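Local coordinates for aminopeptidase N (Francisella tularensis subsp. tularensis, PDB 5DLL), which probably trims single amino acids from the N-termini of intracellular peptides, acting as a zinc-dependent aminopeptidase of the M1 family, at residues 26-31 with 142-147; 205-210 with 230-235; 453-458 with 482-487; 593-598 with 645-650; 779-784 with 821-826. All blocks are in the same frame, centred on the assembly; numbering follows the deposited sequence.

Interaction 1: residues 26-31 with 142-147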
# COMPACT_ATOMS: atom_id res chain seq x y z
N TYR A 26 -7.82 34.84 1.07
CA TYR A 26 -8.63 34.84 2.29
C TYR A 26 -8.52 33.50 3.00
O TYR A 26 -8.32 32.46 2.35
CB TYR A 26 -10.09 35.21 1.98
CG TYR A 26 -10.26 36.69 1.74
CD1 TYR A 26 -10.52 37.55 2.81
CD2 TYR A 26 -10.11 37.25 0.48
CE1 TYR A 26 -10.65 38.92 2.61
CE2 TYR A 26 -10.24 38.61 0.27
CZ TYR A 26 -10.51 39.44 1.35
OH TYR A 26 -10.64 40.80 1.17
N LEU A 27 -8.63 33.52 4.33
CA LEU A 27 -8.47 32.33 5.16
C LEU A 27 -9.65 32.13 6.11
O LEU A 27 -10.36 33.07 6.44
CB LEU A 27 -7.18 32.41 5.97
CG LEU A 27 -5.88 32.16 5.20
CD1 LEU A 27 -4.68 32.63 6.01
CD2 LEU A 27 -5.74 30.69 4.82
N ILE A 28 -9.82 30.89 6.56
CA ILE A 28 -10.93 30.51 7.43
C ILE A 28 -10.39 30.04 8.77
O ILE A 28 -9.60 29.09 8.83
CB ILE A 28 -11.81 29.41 6.80
CG1 ILE A 28 -12.26 29.85 5.39
CG2 ILE A 28 -13.00 29.08 7.69
CD1 ILE A 28 -13.14 28.86 4.66
N ASP A 29 -10.80 30.72 9.83
CA ASP A 29 -10.40 30.39 11.19
C ASP A 29 -11.31 29.32 11.78
O ASP A 29 -10.83 28.35 12.38
CB ASP A 29 -10.43 31.65 12.07
CG ASP A 29 -9.30 32.62 11.76
OD1 ASP A 29 -8.35 32.25 11.03
OD2 ASP A 29 -9.35 33.77 12.27
N GLU A 30 -12.62 29.50 11.61
CA GLU A 30 -13.62 28.59 12.15
C GLU A 30 -14.73 28.29 11.14
O GLU A 30 -15.05 29.11 10.29
CB GLU A 30 -14.26 29.15 13.42
CG GLU A 30 -13.25 29.55 14.49
CD GLU A 30 -13.77 29.33 15.89
OE1 GLU A 30 -14.94 29.67 16.15
OE2 GLU A 30 -13.00 28.82 16.73
N THR A 31 -15.33 27.11 11.28
CA THR A 31 -16.40 26.66 10.41
C THR A 31 -17.48 26.01 11.27
O THR A 31 -17.23 25.01 11.94
CB THR A 31 -15.86 25.64 9.39
OG1 THR A 31 -14.80 26.24 8.63
CG2 THR A 31 -16.97 25.16 8.46
N TYR A 142 -20.53 25.71 0.26
CA TYR A 142 -19.55 26.57 -0.40
C TYR A 142 -18.37 26.81 0.53
O TYR A 142 -18.55 27.30 1.65
CB TYR A 142 -20.17 27.91 -0.81
CG TYR A 142 -21.05 27.85 -2.04
CD1 TYR A 142 -20.50 27.89 -3.32
CD2 TYR A 142 -22.44 27.76 -1.93
CE1 TYR A 142 -21.31 27.84 -4.45
CE2 TYR A 142 -23.25 27.72 -3.05
CZ TYR A 142 -22.68 27.76 -4.31
OH TYR A 142 -23.48 27.71 -5.43
N TYR A 143 -17.17 26.49 0.06
CA TYR A 143 -15.96 26.53 0.88
C TYR A 143 -14.73 26.89 0.04
O TYR A 143 -14.79 26.92 -1.19
CB TYR A 143 -15.76 25.16 1.53
CG TYR A 143 -15.01 25.20 2.84
CD1 TYR A 143 -15.61 25.70 3.99
CD2 TYR A 143 -13.69 24.75 2.93
CE1 TYR A 143 -14.93 25.75 5.19
CE2 TYR A 143 -13.00 24.80 4.13
CZ TYR A 143 -13.63 25.30 5.26
OH TYR A 143 -12.97 25.35 6.46
N LEU A 144 -13.61 27.17 0.71
CA LEU A 144 -12.30 27.21 0.05
C LEU A 144 -11.72 25.79 0.09
O LEU A 144 -10.91 25.45 0.96
CB LEU A 144 -11.36 28.20 0.72
CG LEU A 144 -11.66 29.68 0.47
CD1 LEU A 144 -10.89 30.55 1.46
CD2 LEU A 144 -11.34 30.09 -0.96
N ASP A 145 -12.16 24.97 -0.86
CA ASP A 145 -11.89 23.54 -0.85
C ASP A 145 -10.46 23.24 -1.33
O ASP A 145 -10.24 22.67 -2.41
CB ASP A 145 -12.95 22.82 -1.69
CG ASP A 145 -12.87 21.31 -1.58
OD1 ASP A 145 -11.96 20.79 -0.90
OD2 ASP A 145 -13.73 20.64 -2.18
N ARG A 146 -9.51 23.62 -0.49
CA ARG A 146 -8.08 23.42 -0.75
C ARG A 146 -7.40 23.16 0.59
O ARG A 146 -7.82 23.70 1.62
CB ARG A 146 -7.47 24.65 -1.44
CG ARG A 146 -7.70 25.96 -0.70
CD ARG A 146 -7.33 27.16 -1.55
NE ARG A 146 -5.88 27.31 -1.71
CZ ARG A 146 -5.30 28.25 -2.46
NH1 ARG A 146 -6.03 29.12 -3.14
NH2 ARG A 146 -3.97 28.30 -2.54
N PRO A 147 -6.36 22.32 0.58
CA PRO A 147 -5.80 21.83 1.84
C PRO A 147 -5.00 22.85 2.66
O PRO A 147 -4.76 22.62 3.84
CB PRO A 147 -4.92 20.66 1.39
CG PRO A 147 -4.49 21.01 0.01
CD PRO A 147 -5.62 21.79 -0.59

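Interaction 2: residues 205-210 with 230-235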
# COMPACT_ATOMS: atom_id res chain seq x y z
N ASP A 205 -28.32 3.43 11.33
CA ASP A 205 -28.65 2.44 12.36
C ASP A 205 -27.51 1.41 12.41
O ASP A 205 -27.53 0.40 11.69
CB ASP A 205 -30.00 1.79 12.01
CG ASP A 205 -30.58 0.98 13.16
OD1 ASP A 205 -29.89 0.77 14.18
OD2 ASP A 205 -31.76 0.56 13.03
N LEU A 206 -26.52 1.68 13.25
CA LEU A 206 -25.30 0.88 13.30
C LEU A 206 -25.03 0.30 14.68
O LEU A 206 -25.18 0.99 15.69
CB LEU A 206 -24.09 1.72 12.88
CG LEU A 206 -24.07 2.19 11.43
CD1 LEU A 206 -22.92 3.16 11.20
CD2 LEU A 206 -23.97 1.01 10.47
N ALA A 207 -24.64 -0.98 14.71
CA ALA A 207 -24.11 -1.61 15.91
C ALA A 207 -22.71 -1.07 16.20
O ALA A 207 -22.09 -0.44 15.35
CB ALA A 207 -24.07 -3.12 15.74
N SER A 208 -22.22 -1.33 17.41
CA SER A 208 -20.94 -0.79 17.84
C SER A 208 -20.18 -1.69 18.80
O SER A 208 -20.77 -2.46 19.55
CB SER A 208 -21.16 0.58 18.50
OG SER A 208 -21.95 0.46 19.67
N ILE A 209 -18.85 -1.59 18.74
CA ILE A 209 -17.96 -2.10 19.78
C ILE A 209 -17.32 -0.88 20.43
O ILE A 209 -16.58 -0.15 19.78
CB ILE A 209 -16.84 -2.99 19.19
CG1 ILE A 209 -17.43 -4.25 18.54
CG2 ILE A 209 -15.83 -3.37 20.27
CD1 ILE A 209 -16.45 -4.96 17.62
N LYS A 210 -17.61 -0.67 21.71
CA LYS A 210 -17.01 0.43 22.46
C LYS A 210 -16.00 -0.11 23.47
O LYS A 210 -16.21 -1.14 24.10
CB LYS A 210 -18.09 1.27 23.14
CG LYS A 210 -19.05 1.91 22.16
CD LYS A 210 -19.64 3.20 22.72
CE LYS A 210 -20.53 3.91 21.71
NZ LYS A 210 -21.82 3.20 21.50
N GLN A 230 -24.62 -7.50 11.27
CA GLN A 230 -24.04 -8.73 10.70
C GLN A 230 -22.51 -8.69 10.52
O GLN A 230 -21.86 -9.74 10.48
CB GLN A 230 -24.73 -9.10 9.38
CG GLN A 230 -24.66 -8.05 8.28
CD GLN A 230 -25.82 -7.05 8.30
OE1 GLN A 230 -26.43 -6.81 9.34
NE2 GLN A 230 -26.10 -6.46 7.15
N ASP A 231 -21.95 -7.49 10.42
CA ASP A 231 -20.50 -7.30 10.24
C ASP A 231 -19.72 -7.11 11.55
O ASP A 231 -18.51 -7.37 11.60
CB ASP A 231 -20.24 -6.09 9.33
CG ASP A 231 -20.77 -6.28 7.91
OD1 ASP A 231 -20.83 -7.43 7.43
OD2 ASP A 231 -21.11 -5.26 7.26
N ILE A 232 -20.39 -6.66 12.61
CA ILE A 232 -19.71 -6.19 13.83
C ILE A 232 -18.91 -7.28 14.57
O ILE A 232 -17.85 -7.00 15.15
CB ILE A 232 -20.70 -5.47 14.79
CG1 ILE A 232 -19.96 -4.60 15.81
CG2 ILE A 232 -21.62 -6.46 15.50
CD1 ILE A 232 -19.12 -3.48 15.22
N ASP A 233 -19.40 -8.52 14.53
CA ASP A 233 -18.74 -9.65 15.22
C ASP A 233 -17.33 -9.94 14.69
O ASP A 233 -16.52 -10.54 15.40
CB ASP A 233 -19.60 -10.92 15.13
CG ASP A 233 -20.86 -10.84 15.98
OD1 ASP A 233 -21.11 -9.79 16.61
OD2 ASP A 233 -21.61 -11.85 16.01
N LYS A 234 -17.03 -9.52 13.47
CA LYS A 234 -15.71 -9.74 12.87
C LYS A 234 -14.84 -8.48 12.94
O LYS A 234 -13.83 -8.38 12.23
CB LYS A 234 -15.87 -10.21 11.42
CG LYS A 234 -16.71 -11.46 11.24
CD LYS A 234 -18.17 -11.15 10.92
CE LYS A 234 -19.03 -12.40 10.87
NZ LYS A 234 -19.36 -12.96 12.21
N CYS A 235 -15.21 -7.52 13.79
CA CYS A 235 -14.45 -6.27 13.94
C CYS A 235 -13.66 -6.19 15.26
O CYS A 235 -13.17 -5.12 15.62
CB CYS A 235 -15.40 -5.06 13.84
SG CYS A 235 -16.05 -4.76 12.19

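Interaction 3: residues 453-458 with 482-487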
# COMPACT_ATOMS: atom_id res chain seq x y z
N ALA A 453 12.69 16.37 -6.94
CA ALA A 453 12.58 16.89 -8.31
C ALA A 453 12.95 15.87 -9.39
O ALA A 453 12.35 15.88 -10.47
CB ALA A 453 13.43 18.15 -8.45
N GLN A 454 13.91 15.00 -9.10
CA GLN A 454 14.47 14.11 -10.13
C GLN A 454 13.68 12.81 -10.34
O GLN A 454 13.35 12.10 -9.39
CB GLN A 454 15.93 13.77 -9.82
CG GLN A 454 16.58 12.90 -10.88
CD GLN A 454 18.07 13.16 -11.02
OE1 GLN A 454 18.49 14.23 -11.47
NE2 GLN A 454 18.88 12.18 -10.64
N SER A 455 13.42 12.51 -11.61
CA SER A 455 12.71 11.30 -12.02
C SER A 455 13.69 10.18 -12.37
O SER A 455 14.88 10.43 -12.57
CB SER A 455 11.82 11.62 -13.22
OG SER A 455 11.06 10.50 -13.62
N GLY A 456 13.19 8.95 -12.42
CA GLY A 456 13.99 7.81 -12.85
C GLY A 456 14.79 7.11 -11.76
O GLY A 456 15.07 7.69 -10.71
N THR A 457 15.14 5.85 -12.03
CA THR A 457 15.93 5.01 -11.14
C THR A 457 17.42 5.24 -11.40
O THR A 457 17.87 5.11 -12.54
CB THR A 457 15.63 3.52 -11.41
OG1 THR A 457 14.23 3.27 -11.25
CG2 THR A 457 16.42 2.62 -10.46
N PRO A 458 18.19 5.59 -10.36
CA PRO A 458 19.65 5.68 -10.56
C PRO A 458 20.35 4.31 -10.63
O PRO A 458 19.99 3.39 -9.89
CB PRO A 458 20.14 6.47 -9.34
CG PRO A 458 18.91 7.03 -8.68
CD PRO A 458 17.79 6.11 -9.05
N LEU A 482 19.73 7.72 -16.25
CA LEU A 482 19.49 8.02 -17.66
C LEU A 482 18.31 8.99 -17.86
O LEU A 482 17.47 9.13 -16.98
CB LEU A 482 19.21 6.72 -18.43
CG LEU A 482 20.32 5.67 -18.41
CD1 LEU A 482 19.83 4.39 -19.07
CD2 LEU A 482 21.58 6.19 -19.10
N PRO A 483 18.26 9.65 -19.04
CA PRO A 483 17.12 10.51 -19.36
C PRO A 483 15.79 9.75 -19.43
O PRO A 483 15.77 8.58 -19.81
CB PRO A 483 17.48 11.07 -20.74
CG PRO A 483 18.51 10.16 -21.29
CD PRO A 483 19.28 9.70 -20.09
N THR A 484 14.71 10.42 -19.04
CA THR A 484 13.35 9.85 -19.09
C THR A 484 12.45 10.69 -20.00
O THR A 484 12.86 11.74 -20.51
CB THR A 484 12.72 9.79 -17.69
OG1 THR A 484 12.85 11.06 -17.04
CG2 THR A 484 13.38 8.72 -16.84
N ALA A 485 11.23 10.21 -20.21
CA ALA A 485 10.25 10.92 -21.03
C ALA A 485 9.91 12.31 -20.46
O ALA A 485 9.81 13.29 -21.21
CB ALA A 485 8.99 10.09 -21.18
N ASP A 486 9.75 12.39 -19.14
CA ASP A 486 9.37 13.64 -18.47
C ASP A 486 10.51 14.67 -18.39
O ASP A 486 10.27 15.88 -18.44
CB ASP A 486 8.79 13.36 -17.07
CG ASP A 486 9.74 12.58 -16.18
OD1 ASP A 486 10.24 11.51 -16.61
OD2 ASP A 486 9.99 13.03 -15.04
N GLN A 487 11.75 14.19 -18.26
CA GLN A 487 12.92 15.06 -18.30
C GLN A 487 14.20 14.29 -18.62
O GLN A 487 14.37 13.15 -18.17
CB GLN A 487 13.09 15.82 -16.98
CG GLN A 487 13.00 14.94 -15.74
CD GLN A 487 13.71 15.54 -14.54
OE1 GLN A 487 14.22 14.82 -13.68
NE2 GLN A 487 13.76 16.87 -14.47

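Interaction 4: residues 593-598 with 645-650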
# COMPACT_ATOMS: atom_id res chain seq x y z
N ALA A 593 25.40 -24.17 2.00
CA ALA A 593 24.98 -22.85 2.49
C ALA A 593 23.46 -22.81 2.67
O ALA A 593 22.95 -22.22 3.62
CB ALA A 593 25.44 -21.76 1.54
N PHE A 594 22.76 -23.46 1.75
CA PHE A 594 21.30 -23.60 1.80
C PHE A 594 20.87 -24.44 3.00
O PHE A 594 19.90 -24.11 3.68
CB PHE A 594 20.83 -24.27 0.50
CG PHE A 594 19.42 -23.92 0.10
CD1 PHE A 594 19.17 -22.72 -0.56
CD2 PHE A 594 18.37 -24.79 0.34
CE1 PHE A 594 17.88 -22.40 -0.95
CE2 PHE A 594 17.09 -24.47 -0.05
CZ PHE A 594 16.84 -23.27 -0.70
N LYS A 595 21.60 -25.52 3.25
CA LYS A 595 21.35 -26.41 4.39
C LYS A 595 21.52 -25.69 5.73
O LYS A 595 20.72 -25.88 6.65
CB LYS A 595 22.31 -27.62 4.31
CG LYS A 595 22.04 -28.72 5.33
CD LYS A 595 23.26 -29.61 5.55
CE LYS A 595 23.46 -30.62 4.43
NZ LYS A 595 22.54 -31.78 4.54
N SER A 596 22.57 -24.88 5.84
CA SER A 596 22.90 -24.20 7.10
C SER A 596 21.87 -23.13 7.44
O SER A 596 21.52 -22.96 8.61
CB SER A 596 24.29 -23.58 7.02
OG SER A 596 24.33 -22.55 6.05
N ILE A 597 21.40 -22.42 6.43
CA ILE A 597 20.32 -21.45 6.61
C ILE A 597 19.08 -22.18 7.14
O ILE A 597 18.43 -21.72 8.07
CB ILE A 597 19.98 -20.73 5.29
CG1 ILE A 597 21.16 -19.86 4.81
CG2 ILE A 597 18.73 -19.87 5.46
CD1 ILE A 597 21.33 -18.54 5.53
N LEU A 598 18.78 -23.33 6.54
CA LEU A 598 17.61 -24.13 6.92
C LEU A 598 17.64 -24.58 8.38
O LEU A 598 16.60 -24.64 9.03
CB LEU A 598 17.47 -25.34 5.99
CG LEU A 598 16.40 -26.39 6.31
CD1 LEU A 598 15.00 -25.78 6.31
CD2 LEU A 598 16.49 -27.53 5.32
N ASP A 645 14.89 -33.20 -3.30
CA ASP A 645 15.37 -34.58 -3.22
C ASP A 645 16.65 -34.73 -2.39
O ASP A 645 16.74 -35.64 -1.56
CB ASP A 645 15.62 -35.15 -4.63
CG ASP A 645 14.34 -35.58 -5.33
OD1 ASP A 645 13.34 -35.89 -4.64
OD2 ASP A 645 14.34 -35.63 -6.57
N LYS A 646 17.63 -33.87 -2.63
CA LYS A 646 18.89 -33.93 -1.90
C LYS A 646 18.70 -33.62 -0.42
O LYS A 646 19.19 -34.35 0.44
CB LYS A 646 19.94 -32.99 -2.50
CG LYS A 646 20.26 -33.28 -3.96
CD LYS A 646 21.67 -32.84 -4.32
CE LYS A 646 21.82 -32.61 -5.82
NZ LYS A 646 21.29 -33.74 -6.63
N LEU A 647 17.97 -32.55 -0.12
CA LEU A 647 17.70 -32.16 1.27
C LEU A 647 16.35 -32.69 1.77
O LEU A 647 15.72 -32.07 2.63
CB LEU A 647 17.74 -30.64 1.42
CG LEU A 647 18.91 -29.90 0.77
CD1 LEU A 647 18.79 -28.40 0.99
CD2 LEU A 647 20.24 -30.40 1.31
N LYS A 648 15.91 -33.84 1.25
CA LYS A 648 14.59 -34.39 1.57
C LYS A 648 14.41 -34.67 3.07
O LYS A 648 13.36 -34.36 3.63
CB LYS A 648 14.32 -35.67 0.78
CG LYS A 648 12.86 -36.08 0.80
CD LYS A 648 12.57 -37.24 -0.14
CE LYS A 648 11.08 -37.33 -0.44
NZ LYS A 648 10.64 -38.72 -0.73
N ASP A 649 15.43 -35.26 3.69
CA ASP A 649 15.40 -35.56 5.12
C ASP A 649 15.33 -34.29 5.96
O ASP A 649 14.68 -34.26 7.01
CB ASP A 649 16.63 -36.37 5.54
CG ASP A 649 16.65 -37.78 4.94
OD1 ASP A 649 15.58 -38.30 4.57
OD2 ASP A 649 17.75 -38.36 4.85
N ASP A 650 16.01 -33.24 5.49
CA ASP A 650 16.05 -31.95 6.19
C ASP A 650 14.68 -31.26 6.17
O ASP A 650 14.24 -30.74 7.19
CB ASP A 650 17.09 -31.01 5.57
CG ASP A 650 18.48 -31.62 5.51
OD1 ASP A 650 18.62 -32.74 4.96
OD2 ASP A 650 19.44 -30.98 6.01

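Interaction 5: residues 779-784 with 821-826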
# COMPACT_ATOMS: atom_id res chain seq x y z
N LYS A 779 -14.61 -11.85 -7.30
CA LYS A 779 -14.55 -13.21 -7.84
C LYS A 779 -13.81 -13.22 -9.18
O LYS A 779 -13.22 -14.23 -9.56
CB LYS A 779 -15.95 -13.78 -8.00
CG LYS A 779 -16.78 -13.71 -6.72
CD LYS A 779 -17.86 -14.77 -6.67
CE LYS A 779 -18.63 -14.71 -5.36
NZ LYS A 779 -19.05 -16.06 -4.91
N VAL A 780 -13.85 -12.09 -9.88
CA VAL A 780 -13.12 -11.93 -11.13
C VAL A 780 -11.61 -11.85 -10.88
O VAL A 780 -10.83 -12.40 -11.65
CB VAL A 780 -13.61 -10.69 -11.91
CG1 VAL A 780 -12.74 -10.44 -13.14
CG2 VAL A 780 -15.07 -10.84 -12.31
N TYR A 781 -11.20 -11.18 -9.80
CA TYR A 781 -9.78 -11.08 -9.44
C TYR A 781 -9.25 -12.41 -8.92
O TYR A 781 -8.08 -12.75 -9.12
CB TYR A 781 -9.53 -9.99 -8.40
CG TYR A 781 -10.10 -8.63 -8.75
CD1 TYR A 781 -10.10 -8.16 -10.07
CD2 TYR A 781 -10.63 -7.80 -7.76
CE1 TYR A 781 -10.62 -6.92 -10.39
CE2 TYR A 781 -11.16 -6.55 -8.08
CZ TYR A 781 -11.15 -6.12 -9.39
OH TYR A 781 -11.66 -4.89 -9.71
N SER A 782 -10.12 -13.16 -8.25
CA SER A 782 -9.78 -14.49 -7.76
C SER A 782 -9.55 -15.46 -8.90
O SER A 782 -8.45 -16.00 -9.04
CB SER A 782 -10.89 -15.02 -6.84
OG SER A 782 -11.03 -14.19 -5.70
N LEU A 783 -10.58 -15.68 -9.71
CA LEU A 783 -10.53 -16.71 -10.74
C LEU A 783 -9.74 -16.28 -11.97
O LEU A 783 -8.81 -16.98 -12.39
CB LEU A 783 -11.94 -17.13 -11.17
CG LEU A 783 -12.00 -18.33 -12.12
CD1 LEU A 783 -11.49 -19.59 -11.43
CD2 LEU A 783 -13.41 -18.53 -12.66
N ILE A 784 -10.10 -15.14 -12.55
CA ILE A 784 -9.50 -14.69 -13.81
C ILE A 784 -8.13 -14.06 -13.57
O ILE A 784 -7.15 -14.42 -14.23
CB ILE A 784 -10.41 -13.71 -14.58
CG1 ILE A 784 -11.82 -14.30 -14.78
CG2 ILE A 784 -9.78 -13.33 -15.92
CD1 ILE A 784 -11.87 -15.66 -15.44
N ALA A 821 -11.48 -3.95 -18.35
CA ALA A 821 -10.26 -3.24 -18.70
C ALA A 821 -9.06 -3.70 -17.87
O ALA A 821 -7.94 -3.79 -18.39
CB ALA A 821 -10.46 -1.74 -18.54
N ARG A 822 -9.29 -3.97 -16.59
CA ARG A 822 -8.23 -4.47 -15.70
C ARG A 822 -7.73 -5.82 -16.17
O ARG A 822 -6.53 -6.01 -16.37
CB ARG A 822 -8.71 -4.59 -14.25
CG ARG A 822 -8.80 -3.27 -13.50
CD ARG A 822 -8.77 -3.51 -12.00
NE ARG A 822 -9.24 -2.35 -11.24
CZ ARG A 822 -10.51 -2.05 -11.01
NH1 ARG A 822 -11.51 -2.80 -11.48
NH2 ARG A 822 -10.81 -0.97 -10.29
N MET A 823 -8.65 -6.76 -16.38
CA MET A 823 -8.29 -8.10 -16.83
C MET A 823 -7.57 -8.07 -18.16
O MET A 823 -6.82 -8.99 -18.48
CB MET A 823 -9.52 -9.00 -16.93
CG MET A 823 -10.14 -9.36 -15.59
SD MET A 823 -8.94 -9.90 -14.34
CE MET A 823 -8.70 -8.38 -13.41
N ALA A 824 -7.80 -7.02 -18.94
CA ALA A 824 -7.13 -6.84 -20.23
C ALA A 824 -5.65 -6.53 -20.07
O ALA A 824 -4.86 -6.88 -20.96
CB ALA A 824 -7.83 -5.77 -21.05
N ARG A 825 -5.25 -5.90 -18.96
CA ARG A 825 -3.83 -5.63 -18.68
C ARG A 825 -2.99 -6.91 -18.75
O ARG A 825 -1.79 -6.84 -19.02
CB ARG A 825 -3.62 -4.96 -17.31
CG ARG A 825 -4.25 -3.58 -17.15
CD ARG A 825 -3.47 -2.71 -16.17
NE ARG A 825 -4.33 -1.74 -15.49
CZ ARG A 825 -4.67 -1.77 -14.20
NH1 ARG A 825 -4.24 -2.73 -13.38
NH2 ARG A 825 -5.47 -0.82 -13.71
N ASN A 826 -3.62 -8.05 -18.52
CA ASN A 826 -2.99 -9.37 -18.66
C ASN A 826 -2.40 -9.64 -20.05
O ASN A 826 -1.53 -10.51 -20.19
CB ASN A 826 -3.98 -10.49 -18.32
CG ASN A 826 -4.22 -10.64 -16.83
OD1 ASN A 826 -3.28 -10.85 -16.06
ND2 ASN A 826 -5.47 -10.55 -16.42

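Interaction 1: residues 26-31 with 142-147
In the N-terminal beta domain of this M1 peptidase, Ile28 and Thr31 of strand 26-36 meet Tyr143 and Leu144 of the loop that runs into strand 150-160. The Tyr143 ring is gripped in two different ways. Over one face lies the end of Ile28, whose CD1 makes a CH-pi contact 3.8 Å from the ring centroid and 22° off the normal. At the edge, near the ring plane, Thr31 OG1 forms a hydrogen bond of 3.0 Å with Tyr143 OH, in which either hydroxyl could donate. Tyr143 turns its CG anti to the backbone N (chi1 -153°), which carries the phenol over to the strand. A tyrosine suits this place because its ring offers an apolar face while its hydroxyl finds a partner inside the protein. Leu144 CD1 extends the apolar contact, 4.2 Å from Ile28 CG1, and sets a methyl against the Tyr26 carbonyl. The loop bends through an inverse gamma turn centred on Asp145, in which Arg146 N donates to Leu144 O at 2.7 Å. Phe137 adds an edge-to-face contact to Tyr143. The loop thus covers strand 26-36, partner of strand 150-160 in the mixed sheet of the M1 N-terminal domain.

Interaction 2: residues 205-210 with 230-235
Ala207 and Ile209 of strand 207-214 face Ile232 and Cys235 of the turn that precedes helix 236-253, and apolar contacts dominate. The two isoleucines lie alongside one another, pointing opposite ways, with CG1 of Ile209 3.7 Å from CG1 of Ile232. Ile232 holds CG1 opposite its backbone N (chi1 -162°), and isoleucine suits the place because its CG1 branch meets Ile209 while CG2 faces Ala207. There Ala207 CB meets Ile232 CG2 at 4.1 Å, a small methyl where the backbones come closest. Farther along, Ile209 CD1 reaches Cys235 CB at 3.9 Å.

A second group sets methyls against backbone: Ile209 CD1 lies 3.5 Å from Ile232 O, and Ile232 CD1 packs beside the carbonyl carbon of Ser208.

No hydrogen bond crosses between the two segments; Ile209 instead pairs through its backbone with Ile225 of strand 220-227. Cys235 N donates to Ile232 O at 3.0 Å, and Lys234 N to Asp231 O, winding the turn just before Cys235 takes the N-cap position. His236 and Met239 of the helix also touch Ile209. Strands 220-227 and 261-267 are parallel neighbours joined through helix 236-253, so the turn opens a beta-alpha-beta crossover packed against the edge strand of its sheet.

Interaction 3: residues 453-458 with 482-487
Gln487 reaches across to Ser455 with an extended side chain, passing the side chain of Gln454 at about a right angle, and the two amide planes stand 63° apart. Its OE1 accepts a hydrogen bond from Ser455 N at 3.2 Å. That bond is nearly straight at the hydrogen (169°), although the donor is tilted 33° from the carbonyl plane. A glutamine fits because a neutral amide oxygen on a long arm can take the place of a backbone acceptor. Gln454 turns its own amide elsewhere, its OE1 accepting from Gln491 N. Ser455 points toward the other segment and sets its hydroxyl before the carboxylate of Asp486, donating a weak bond of 3.3 Å from OG to OD1. The same OD1 is also bonded to Ser373 OG.

The contact lies where the chain leaves helix 450-453 to enter strand 459-467 of the Ig-like domain, and the partner loop follows strand 472-480, its antiparallel neighbour. Lys490, farther along the second loop, bonds through NZ to Ser455 O across the contact and to Thr484 OG1 and Gln487 OE1 of its own loop. Thr484 N in turn donates to Gln487 O at 2.9 Å, holding the bend of that loop. Gly456 has a positive phi, a conformation that glycine takes readily, and its CA faces the methyl CG2 of Thr484 at 4.1 Å.

Interaction 4: residues 593-598 with 645-650
Leu647 sits in the short break between helices 629-646 and 648-658 and pushes its branched end toward Phe594 and Lys595 of helix 588-598. It keeps CG beside its backbone N, and its CD1 branch is anti to CA (chi2 179°), which sends CD1 to the edge of the Phe594 ring, 3.7 Å from CD2. The side chains meet at a slant, with CD1 near the ring plane. Leucine suits the break, since it brings a branched apolar end to the ring from a stretch of chain that has left the helix.

Lys595 has a folded side chain. It starts out straight, then bends twice, at chi3 and at chi4 (both -78°), so that the ammonium swings over to the neighbouring segment. NZ thereby lies 3.5 Å from Asp650 OD2, a rather long salt bridge, while Lys595 CG, nearer the helix, passes the same oxygen at 3.5 Å. The lysine and the aspartate cross at about a right angle. OD2 also receives a hydrogen bond from His599 NE2. Asp650 lies in the first turn of helix 648-658, and the lysine together with the helix start would probably favour the charged carboxylate.

At the base of the acid's side chain, Leu598 CD2 packs 3.5 Å from Asp650 CB, the apolar root of a polar group. Trp651 and Leu612 both touch Phe594 and Leu598, continuing this core. Helix 588-598 thus packs on the junction of helices 629-646 and 648-658 in the ARM-like C-terminal helical region.

Interaction 5: residues 779-784 with 821-826
Met823 occupies the tight part of the contact, where three side chains of helix 777-788 line one side of it. Val780 CG1 lies 3.7 Å from Met823 CG, and Ile784 CG2 comes to 3.9 Å from the sulfur. The chain then bends at chi2 (-47°) and again at chi3, which brings the terminal methyl to the edge of the Tyr781 ring, in its plane, with CE 3.6 Å from CD1. Such a flexible, unbranched side chain can fit its thioether between two beta-branched residues and an aromatic rim. This is helix-to-helix packing within the ARM-like C-terminal region, and helix 800-815 helps to close the core: Leu812 meets Met823, while Phe804 and Met805 meet Ile784.

Toward solvent the fit is looser. The exposed Arg822 runs out to the hydroxyl end of Tyr781, and the ring and guanidinium planes stand 85° apart. Tyr781 OH lies over a guanidinium face, at an angle too poor for a hydrogen bond. Arginine is at home on this rim, since its long chain lies by the phenol while its charge stays near water. Further along the segment Asn826 ND2 donates to Met823 O at 2.9 Å, and its own backbone O accepts from Tyr794 OH.

The five contacts are well separated and touch nowhere; interactions 1 and 4 lie farthest apart, about 64 Å between centres on opposite sides of the chain's centre. Interactions 1, 4 and 5 are mostly buried, whereas 2 and 3 are partly open. Only 4 and 5 share a region, the helical C-terminal part, and both pack helices through apolar side chains; 4 brings a lysine–aspartate salt bridge into the contact, while 5 has an arginine at its solvent side. Interactions 1 and 2 each set a strand against a loop: a phenol-hydroxyl bond supplements the packing in 1, while 2 relies on aliphatic contacts. Interaction 3, loop against loop, is the most polar.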